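Local coordinates for Rab5 protein, putative (Plasmodium falciparum, PDB 3CLV), which is a putative Rab5 protein of the Ras family, with a P-loop fold that holds guanosine-5'-diphosphate, at residues C45-N50 and N190-F195; T137-L142 and Q170-D175; Q141-I144 and I149-L152. All blocks are in the same frame, centred on the assembly; numbering follows the deposited sequence.

The three contacts sample both faces of one Ras-type sheet. Contact 1 lies on the face packed by helix 191-206, where two aromatic rings and a valine join edge strand 43-50 to the start of that helix. Contacts 2 and 3 lie on the other side of the chain's centre, their own centres about 7 Å apart, and both use helix 129-145. Contact 3 is the more buried, a meeting of aliphatic carbons, one of them from an exposed lysine; contact 2 has one tyrosine spanning two helices and ending near an exposed asparagine. Contacts 1 and 3 meet where Ile151 CD1, on the face covered by helix 191-206, packs 3.9 Å from Ile194 O. No hydrogen bond crosses any of the three.

Contact 1 (C45-N50 and N190-F195); sequences CTYVVN and NIKNIF
Tyr47 and Phe195 bring their rings together obliquely, the centroids 5.7 Å apart and the planes turned 59° from each other. The nearest approach of the two side chains is not ring to ring: Tyr47 CD2 lies 4.1 Å from Phe195 CB, at the root of the phenylalanine. Val49, two residues along the strand, sends its CG2 methyl to the same carbon, 3.9 Å from Phe195 CB, so one methylene is shared by both strand side chains. At the far end of the tyrosine, the phenol oxygen Tyr47 OH rests 3.7 Å from Lys192 CG, in the aliphatic stem of an exposed lysine that crosses the tyrosine side chain at about a right angle. Tyr47 reaches this far because its CG is anti to the backbone N (chi1 -176°), extending the ring from the strand toward the helix.

Behind this layer, Ile194 CG2 lies over one face of the Phe195 ring, toward its rim, and Phe95 meets that ring edge-to-face. Asn193 ND2 donates back to Asn190 OD1, three residues earlier, at 2.7 Å. In the Ras-type fold, this joins edge strand 43-50 to helix 191-206, with helix 20-29 alongside through Leu27 and strands 92-99 and 119-125 touching Phe195.

Contact 2 (T137-L142 and Q170-D175); sequences TWVNQL and QKYAQD
Tyr172 reaches Val139 across the gap between two neighbouring helices, 129-145 and 166-175, which pack on the same face of the Ras-type P-loop fold and follow one another with strand 149-155 between them. Segments 137-142 and 170-175 do not interlock closely: their nearest CA atoms, those of Val139 and Ala173, are 9.7 Å apart, and a single long side chain fills much of the distance.

Van der Waals contact of the phenol oxygen with the valine makes up most of the meeting. Tyr172 and Val139 approach from opposite directions, and the phenol end of the ring runs into the branched head of the valine. Tyr172 OH lies 3.5 Å from Val139 CB, and Val139 CG1 is just as near to that oxygen, while Val139 CG2 stands farther off on the side of its own backbone N. With chi1 at 171° the tyrosine ring swings straight out from helix 166-175, opposite its backbone N.

The apolar contact is slighter. One bond back from the oxygen, Tyr172 CZ is already 4.4 Å from Val139 CG1, which lies oblique to the ring. Leu178, in the loop leading to strand 179-183, touches both Val139 and Tyr172, bringing a third apolar side chain to the pair.

Polar groups contribute little, and no hydrogen bond links segments 137-142 and 170-175. Each is instead held by its own main-chain bonds, such as Leu142 N to Trp138 O. The Trp138 side chain leads away from Tyr172 and makes a cation-pi contact with Arg134. The exposed Asn140 comes near the phenol without bonding to it: Asn140 OD1 stops 4.2 Å from Tyr172 OH.

Contact 3 (Q141-I144 and I149-L152); sequences QLKI and IIIL
Ile150 reaches from its strand to the helix with the end of one branch, its CD1 methyl doing the touching. That methyl fits against two successive residues of the helix, with Ile150 CD1 lying 4.1 Å from Leu142 CB and 4.0 Å from Lys143 CG. The delta methyl is carried there because CG1 stands beside the backbone N and anti to the carbonyl carbon (chi1 -58°), with CD1 then extended beyond it.

The two helix residues differ in burial rather than in distance. Leu142 is buried against the sheet: its side chain also touches Ala120 and Val122 of strand 119-125, while Tyr148 adjoins it from the loop. Helix 129-145 is the crossover helix of the beta-alpha-beta unit formed with parallel strands 119-125 and 149-155, and the Leu142-Ile150 pair joins that helix to the second strand. Leu178 also touches Ile150, whose backbone pairs with that of Leu179.

Lys143, by contrast, is exposed, and the strand covers less of it. It touches Ile150 CD1 with its CG methylene, the two side chains crossing at about a right angle. Beyond CG the chain bends, and the lysine side chain also touches Asn176.

Contact 1 (C45-N50 and N190-F195)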
loop_
_atom_site.group_PDB
_atom_site.type_symbol
_atom_site.label_atom_id
_atom_site.label_comp_id
_atom_site.label_asym_id
_atom_site.label_seq_id
_atom_site.Cartn_x
_atom_site.Cartn_y
_atom_site.Cartn_z
ATOM N N CYS A 45 -1.687 -0.588 11.932
ATOM C CA CYS A 45 -2.016 0.330 13.023
ATOM C C CYS A 45 -1.562 1.736 12.659
ATOM O O CYS A 45 -0.755 1.930 11.760
ATOM C CB CYS A 45 -1.388 -0.111 14.355
ATOM S SG CYS A 45 0.340 0.335 14.581
ATOM N N THR A 46 -2.122 2.728 13.344
ATOM C CA THR A 46 -1.701 4.116 13.125
ATOM C C THR A 46 -1.122 4.727 14.408
ATOM O O THR A 46 -1.354 4.228 15.510
ATOM C CB THR A 46 -2.817 4.994 12.514
ATOM O OG1 THR A 46 -3.913 5.104 13.434
ATOM C CG2 THR A 46 -3.333 4.379 11.224
ATOM N N TYR A 47 -0.333 5.781 14.252
ATOM C CA TYR A 47 0.257 6.451 15.385
ATOM C C TYR A 47 0.598 7.863 14.974
ATOM O O TYR A 47 1.096 8.097 13.864
ATOM C CB TYR A 47 1.506 5.711 15.875
ATOM C CG TYR A 47 2.094 6.319 17.123
ATOM C CD1 TYR A 47 1.437 6.185 18.355
ATOM C CD2 TYR A 47 3.285 7.046 17.075
ATOM C CE1 TYR A 47 1.956 6.735 19.502
ATOM C CE2 TYR A 47 3.822 7.606 18.229
ATOM C CZ TYR A 47 3.144 7.445 19.440
ATOM O OH TYR A 47 3.626 7.992 20.603
ATOM N N VAL A 48 0.316 8.808 15.867
ATOM C CA VAL A 48 0.549 10.209 15.567
ATOM C C VAL A 48 1.636 10.756 16.479
ATOM O O VAL A 48 1.607 10.553 17.690
ATOM C CB VAL A 48 -0.740 11.037 15.734
ATOM C CG1 VAL A 48 -0.470 12.507 15.427
ATOM C CG2 VAL A 48 -1.846 10.488 14.844
ATOM N N VAL A 49 2.607 11.432 15.889
ATOM C CA VAL A 49 3.585 12.195 16.647
ATOM C C VAL A 49 3.292 13.656 16.346
ATOM O O VAL A 49 3.239 14.058 15.182
ATOM C CB VAL A 49 5.054 11.895 16.218
ATOM C CG1 VAL A 49 6.030 12.826 16.949
ATOM C CG2 VAL A 49 5.432 10.437 16.469
ATOM N N ASN A 50 3.080 14.453 17.384
ATOM C CA ASN A 50 3.104 15.901 17.182
ATOM C C ASN A 50 4.434 16.444 17.686
ATOM O O ASN A 50 4.768 16.294 18.866
ATOM C CB ASN A 50 1.906 16.598 17.837
ATOM C CG ASN A 50 1.850 18.089 17.511
ATOM O OD1 ASN A 50 2.529 18.894 18.148
ATOM N ND2 ASN A 50 1.043 18.457 16.512
ATOM N N ASN A 190 12.663 3.591 24.607
ATOM C CA ASN A 190 12.921 4.126 23.245
ATOM C C ASN A 190 11.903 3.724 22.171
ATOM O O ASN A 190 12.110 3.977 20.981
ATOM C CB ASN A 190 14.350 3.781 22.769
ATOM C CG ASN A 190 15.409 4.746 23.306
ATOM O OD1 ASN A 190 15.097 5.845 23.756
ATOM N ND2 ASN A 190 16.659 4.337 23.237
ATOM N N ILE A 191 10.800 3.114 22.596
ATOM C CA ILE A 191 9.750 2.696 21.658
ATOM C C ILE A 191 9.102 3.877 20.954
ATOM O O ILE A 191 9.065 3.901 19.718
ATOM C CB ILE A 191 8.699 1.766 22.328
ATOM C CG1 ILE A 191 9.379 0.496 22.859
ATOM C CG2 ILE A 191 7.520 1.445 21.363
ATOM C CD1 ILE A 191 10.005 -0.436 21.781
ATOM N N LYS A 192 8.615 4.857 21.723
ATOM C CA LYS A 192 8.048 6.079 21.151
ATOM C C LYS A 192 9.113 6.826 20.358
ATOM O O LYS A 192 8.811 7.419 19.309
ATOM C CB LYS A 192 7.460 7.008 22.231
ATOM C CG LYS A 192 6.153 6.528 22.880
ATOM C CD LYS A 192 5.665 7.648 23.825
ATOM C CE LYS A 192 5.101 7.132 25.139
ATOM N NZ LYS A 192 3.600 7.220 25.135
ATOM N N ASN A 193 10.354 6.753 20.839
ATOM C CA ASN A 193 11.484 7.455 20.217
ATOM C C ASN A 193 11.772 6.958 18.790
ATOM O O ASN A 193 12.275 7.703 17.956
ATOM C CB ASN A 193 12.746 7.347 21.089
ATOM C CG ASN A 193 12.741 8.306 22.296
ATOM O OD1 ASN A 193 12.119 9.361 22.278
ATOM N ND2 ASN A 193 13.487 7.943 23.335
ATOM N N ILE A 194 11.432 5.701 18.495
ATOM C CA ILE A 194 11.532 5.237 17.098
ATOM C C ILE A 194 10.799 6.237 16.198
ATOM O O ILE A 194 11.312 6.691 15.182
ATOM C CB ILE A 194 10.873 3.840 16.891
ATOM C CG1 ILE A 194 11.622 2.742 17.649
ATOM C CG2 ILE A 194 10.749 3.520 15.382
ATOM C CD1 ILE A 194 10.843 1.384 17.731
ATOM N N PHE A 195 9.580 6.572 16.582
ATOM C CA PHE A 195 8.709 7.365 15.757
ATOM C C PHE A 195 9.010 8.848 15.900
ATOM O O PHE A 195 8.773 9.604 14.966
ATOM C CB PHE A 195 7.257 7.007 16.076
ATOM C CG PHE A 195 6.920 5.597 15.670
ATOM C CD1 PHE A 195 6.500 5.322 14.372
ATOM C CD2 PHE A 195 7.102 4.539 16.564
ATOM C CE1 PHE A 195 6.214 4.031 13.984
ATOM C CE2 PHE A 195 6.834 3.239 16.194
ATOM C CZ PHE A 195 6.389 2.975 14.893
#

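Contact 2 (T137-L142 and Q170-D175)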
loop_
_atom_site.group_PDB
_atom_site.type_symbol
_atom_site.label_atom_id
_atom_site.label_comp_id
_atom_site.label_asym_id
_atom_site.label_seq_id
_atom_site.Cartn_x
_atom_site.Cartn_y
_atom_site.Cartn_z
ATOM N N THR A 137 20.381 -7.610 4.922
ATOM C CA THR A 137 19.858 -8.005 3.596
ATOM C C THR A 137 18.643 -7.145 3.230
ATOM O O THR A 137 18.529 -6.660 2.095
ATOM C CB THR A 137 19.485 -9.520 3.543
ATOM O OG1 THR A 137 20.637 -10.319 3.850
ATOM C CG2 THR A 137 18.958 -9.917 2.172
ATOM N N TRP A 138 17.758 -6.918 4.196
ATOM C CA TRP A 138 16.579 -6.094 3.924
ATOM C C TRP A 138 16.907 -4.626 3.670
ATOM O O TRP A 138 16.297 -3.999 2.793
ATOM C CB TRP A 138 15.524 -6.213 5.028
ATOM C CG TRP A 138 14.709 -7.465 4.908
ATOM C CD1 TRP A 138 14.101 -7.959 3.775
ATOM C CD2 TRP A 138 14.392 -8.368 5.961
ATOM N NE1 TRP A 138 13.446 -9.136 4.066
ATOM C CE2 TRP A 138 13.609 -9.413 5.398
ATOM C CE3 TRP A 138 14.712 -8.412 7.329
ATOM C CZ2 TRP A 138 13.117 -10.487 6.167
ATOM C CZ3 TRP A 138 14.233 -9.478 8.092
ATOM C CH2 TRP A 138 13.441 -10.506 7.504
ATOM N N VAL A 139 17.858 -4.092 4.431
ATOM C CA VAL A 139 18.308 -2.710 4.236
ATOM C C VAL A 139 18.843 -2.511 2.808
ATOM O O VAL A 139 18.485 -1.537 2.138
ATOM C CB VAL A 139 19.364 -2.294 5.283
ATOM C CG1 VAL A 139 20.093 -1.002 4.868
ATOM C CG2 VAL A 139 18.730 -2.160 6.705
ATOM N N ASN A 140 19.675 -3.446 2.351
ATOM C CA ASN A 140 20.189 -3.432 0.973
ATOM C C ASN A 140 19.101 -3.472 -0.091
ATOM O O ASN A 140 19.156 -2.726 -1.060
ATOM C CB ASN A 140 21.245 -4.540 0.774
ATOM C CG ASN A 140 22.523 -4.264 1.546
ATOM O OD1 ASN A 140 22.900 -3.112 1.751
ATOM N ND2 ASN A 140 23.189 -5.317 1.986
ATOM N N GLN A 141 18.082 -4.311 0.113
ATOM C CA GLN A 141 16.939 -4.367 -0.791
ATOM C C GLN A 141 16.173 -3.056 -0.798
ATOM O O GLN A 141 15.766 -2.565 -1.853
ATOM C CB GLN A 141 15.957 -5.461 -0.365
ATOM C CG GLN A 141 16.322 -6.862 -0.722
ATOM C CD GLN A 141 15.175 -7.842 -0.453
ATOM O OE1 GLN A 141 14.284 -7.582 0.362
ATOM N NE2 GLN A 141 15.186 -8.962 -1.162
ATOM N N LEU A 142 15.942 -2.501 0.390
ATOM C CA LEU A 142 15.184 -1.250 0.488
ATOM C C LEU A 142 15.903 -0.062 -0.162
ATOM O O LEU A 142 15.276 0.737 -0.882
ATOM C CB LEU A 142 14.848 -0.925 1.947
ATOM C CG LEU A 142 13.779 -1.757 2.657
ATOM C CD1 LEU A 142 14.038 -1.682 4.164
ATOM C CD2 LEU A 142 12.388 -1.233 2.329
ATOM N N GLN A 170 26.083 0.153 15.054
ATOM C CA GLN A 170 26.144 1.617 14.870
ATOM C C GLN A 170 27.026 2.033 13.700
ATOM O O GLN A 170 26.650 2.908 12.923
ATOM C CB GLN A 170 26.641 2.296 16.138
ATOM C CG GLN A 170 25.639 2.299 17.275
ATOM C CD GLN A 170 26.185 2.979 18.512
ATOM O OE1 GLN A 170 27.251 2.606 19.016
ATOM N NE2 GLN A 170 25.464 3.984 19.010
ATOM N N LYS A 171 28.189 1.396 13.553
ATOM C CA LYS A 171 29.046 1.686 12.397
ATOM C C LYS A 171 28.344 1.323 11.100
ATOM O O LYS A 171 28.366 2.113 10.137
ATOM C CB LYS A 171 30.399 0.974 12.494
ATOM C CG LYS A 171 31.405 1.425 11.408
ATOM N N TYR A 172 27.704 0.142 11.094
ATOM C CA TYR A 172 26.937 -0.333 9.952
ATOM C C TYR A 172 25.892 0.705 9.533
ATOM O O TYR A 172 25.765 0.998 8.345
ATOM C CB TYR A 172 26.273 -1.709 10.214
ATOM C CG TYR A 172 25.307 -2.096 9.111
ATOM C CD1 TYR A 172 25.777 -2.601 7.898
ATOM C CD2 TYR A 172 23.923 -1.910 9.258
ATOM C CE1 TYR A 172 24.907 -2.929 6.869
ATOM C CE2 TYR A 172 23.026 -2.252 8.212
ATOM C CZ TYR A 172 23.530 -2.747 7.028
ATOM O OH TYR A 172 22.699 -3.082 5.977
ATOM N N ALA A 173 25.156 1.234 10.511
ATOM C CA ALA A 173 24.071 2.182 10.235
ATOM C C ALA A 173 24.596 3.501 9.655
ATOM O O ALA A 173 23.997 4.057 8.735
ATOM C CB ALA A 173 23.219 2.418 11.470
ATOM N N GLN A 174 25.722 3.974 10.190
ATOM C CA GLN A 174 26.413 5.160 9.660
ATOM C C GLN A 174 26.860 4.959 8.212
ATOM O O GLN A 174 26.644 5.815 7.347
ATOM C CB GLN A 174 27.633 5.477 10.522
ATOM C CG GLN A 174 27.300 5.869 11.958
ATOM C CD GLN A 174 28.538 6.044 12.830
ATOM O OE1 GLN A 174 28.468 5.921 14.052
ATOM N NE2 GLN A 174 29.674 6.336 12.203
ATOM N N ASP A 175 27.454 3.800 7.944
ATOM C CA ASP A 175 27.966 3.487 6.629
ATOM C C ASP A 175 26.853 3.431 5.612
ATOM O O ASP A 175 27.059 3.718 4.424
ATOM C CB ASP A 175 28.706 2.152 6.660
ATOM C CG ASP A 175 30.080 2.256 7.301
ATOM O OD1 ASP A 175 30.393 3.294 7.930
ATOM O OD2 ASP A 175 30.841 1.273 7.178
#

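Contact 3 (Q141-I144 and I149-L152)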
loop_
_atom_site.group_PDB
_atom_site.type_symbol
_atom_site.label_atom_id
_atom_site.label_comp_id
_atom_site.label_asym_id
_atom_site.label_seq_id
_atom_site.Cartn_x
_atom_site.Cartn_y
_atom_site.Cartn_z
ATOM N N GLN A 141 18.082 -4.311 0.113
ATOM C CA GLN A 141 16.939 -4.367 -0.791
ATOM C C GLN A 141 16.173 -3.056 -0.798
ATOM O O GLN A 141 15.766 -2.565 -1.853
ATOM C CB GLN A 141 15.957 -5.461 -0.365
ATOM C CG GLN A 141 16.322 -6.862 -0.722
ATOM C CD GLN A 141 15.175 -7.842 -0.453
ATOM O OE1 GLN A 141 14.284 -7.582 0.362
ATOM N NE2 GLN A 141 15.186 -8.962 -1.162
ATOM N N LEU A 142 15.942 -2.501 0.390
ATOM C CA LEU A 142 15.184 -1.250 0.488
ATOM C C LEU A 142 15.903 -0.062 -0.162
ATOM O O LEU A 142 15.276 0.737 -0.882
ATOM C CB LEU A 142 14.848 -0.925 1.947
ATOM C CG LEU A 142 13.779 -1.757 2.657
ATOM C CD1 LEU A 142 14.038 -1.682 4.164
ATOM C CD2 LEU A 142 12.388 -1.233 2.329
ATOM N N LYS A 143 17.208 0.048 0.073
ATOM C CA LYS A 143 18.017 1.122 -0.542
ATOM C C LYS A 143 17.945 1.124 -2.065
ATOM O O LYS A 143 17.966 2.176 -2.682
ATOM C CB LYS A 143 19.478 1.067 -0.076
ATOM C CG LYS A 143 19.610 1.280 1.421
ATOM C CD LYS A 143 21.038 1.207 1.901
ATOM C CE LYS A 143 21.515 2.564 2.341
ATOM N NZ LYS A 143 21.685 3.547 1.226
ATOM N N ILE A 144 17.830 -0.050 -2.663
ATOM C CA ILE A 144 17.627 -0.157 -4.111
ATOM C C ILE A 144 16.197 0.112 -4.560
ATOM O O ILE A 144 15.963 0.783 -5.583
ATOM C CB ILE A 144 18.132 -1.521 -4.636
ATOM C CG1 ILE A 144 19.654 -1.444 -4.797
ATOM C CG2 ILE A 144 17.496 -1.871 -5.987
ATOM C CD1 ILE A 144 20.370 -2.749 -4.670
ATOM N N ILE A 149 13.094 6.568 4.310
ATOM C CA ILE A 149 13.726 6.888 5.591
ATOM C C ILE A 149 13.773 5.585 6.386
ATOM O O ILE A 149 12.728 5.041 6.773
ATOM C CB ILE A 149 12.962 8.001 6.363
ATOM C CG1 ILE A 149 12.916 9.285 5.531
ATOM C CG2 ILE A 149 13.644 8.257 7.713
ATOM C CD1 ILE A 149 11.872 10.316 6.018
ATOM N N ILE A 150 14.985 5.074 6.605
ATOM C CA ILE A 150 15.182 3.765 7.243
ATOM C C ILE A 150 15.738 3.948 8.652
ATOM O O ILE A 150 16.732 4.658 8.854
ATOM C CB ILE A 150 16.127 2.849 6.436
ATOM C CG1 ILE A 150 15.593 2.627 5.011
ATOM C CG2 ILE A 150 16.343 1.513 7.165
ATOM C CD1 ILE A 150 16.673 2.112 4.059
ATOM N N ILE A 151 15.073 3.306 9.607
ATOM C CA ILE A 151 15.555 3.207 10.974
ATOM C C ILE A 151 15.813 1.739 11.337
ATOM O O ILE A 151 14.927 0.871 11.202
ATOM C CB ILE A 151 14.648 3.957 11.983
ATOM C CG1 ILE A 151 15.259 3.946 13.395
ATOM C CG2 ILE A 151 13.169 3.438 11.954
ATOM C CD1 ILE A 151 14.786 5.180 14.224
ATOM N N LEU A 152 17.050 1.473 11.750
ATOM C CA LEU A 152 17.447 0.137 12.152
ATOM C C LEU A 152 17.219 0.075 13.650
ATOM O O LEU A 152 17.684 0.948 14.391
ATOM C CB LEU A 152 18.906 -0.131 11.776
ATOM C CG LEU A 152 19.513 -1.460 12.216
ATOM C CD1 LEU A 152 18.841 -2.622 11.454
ATOM C CD2 LEU A 152 21.026 -1.449 11.945
#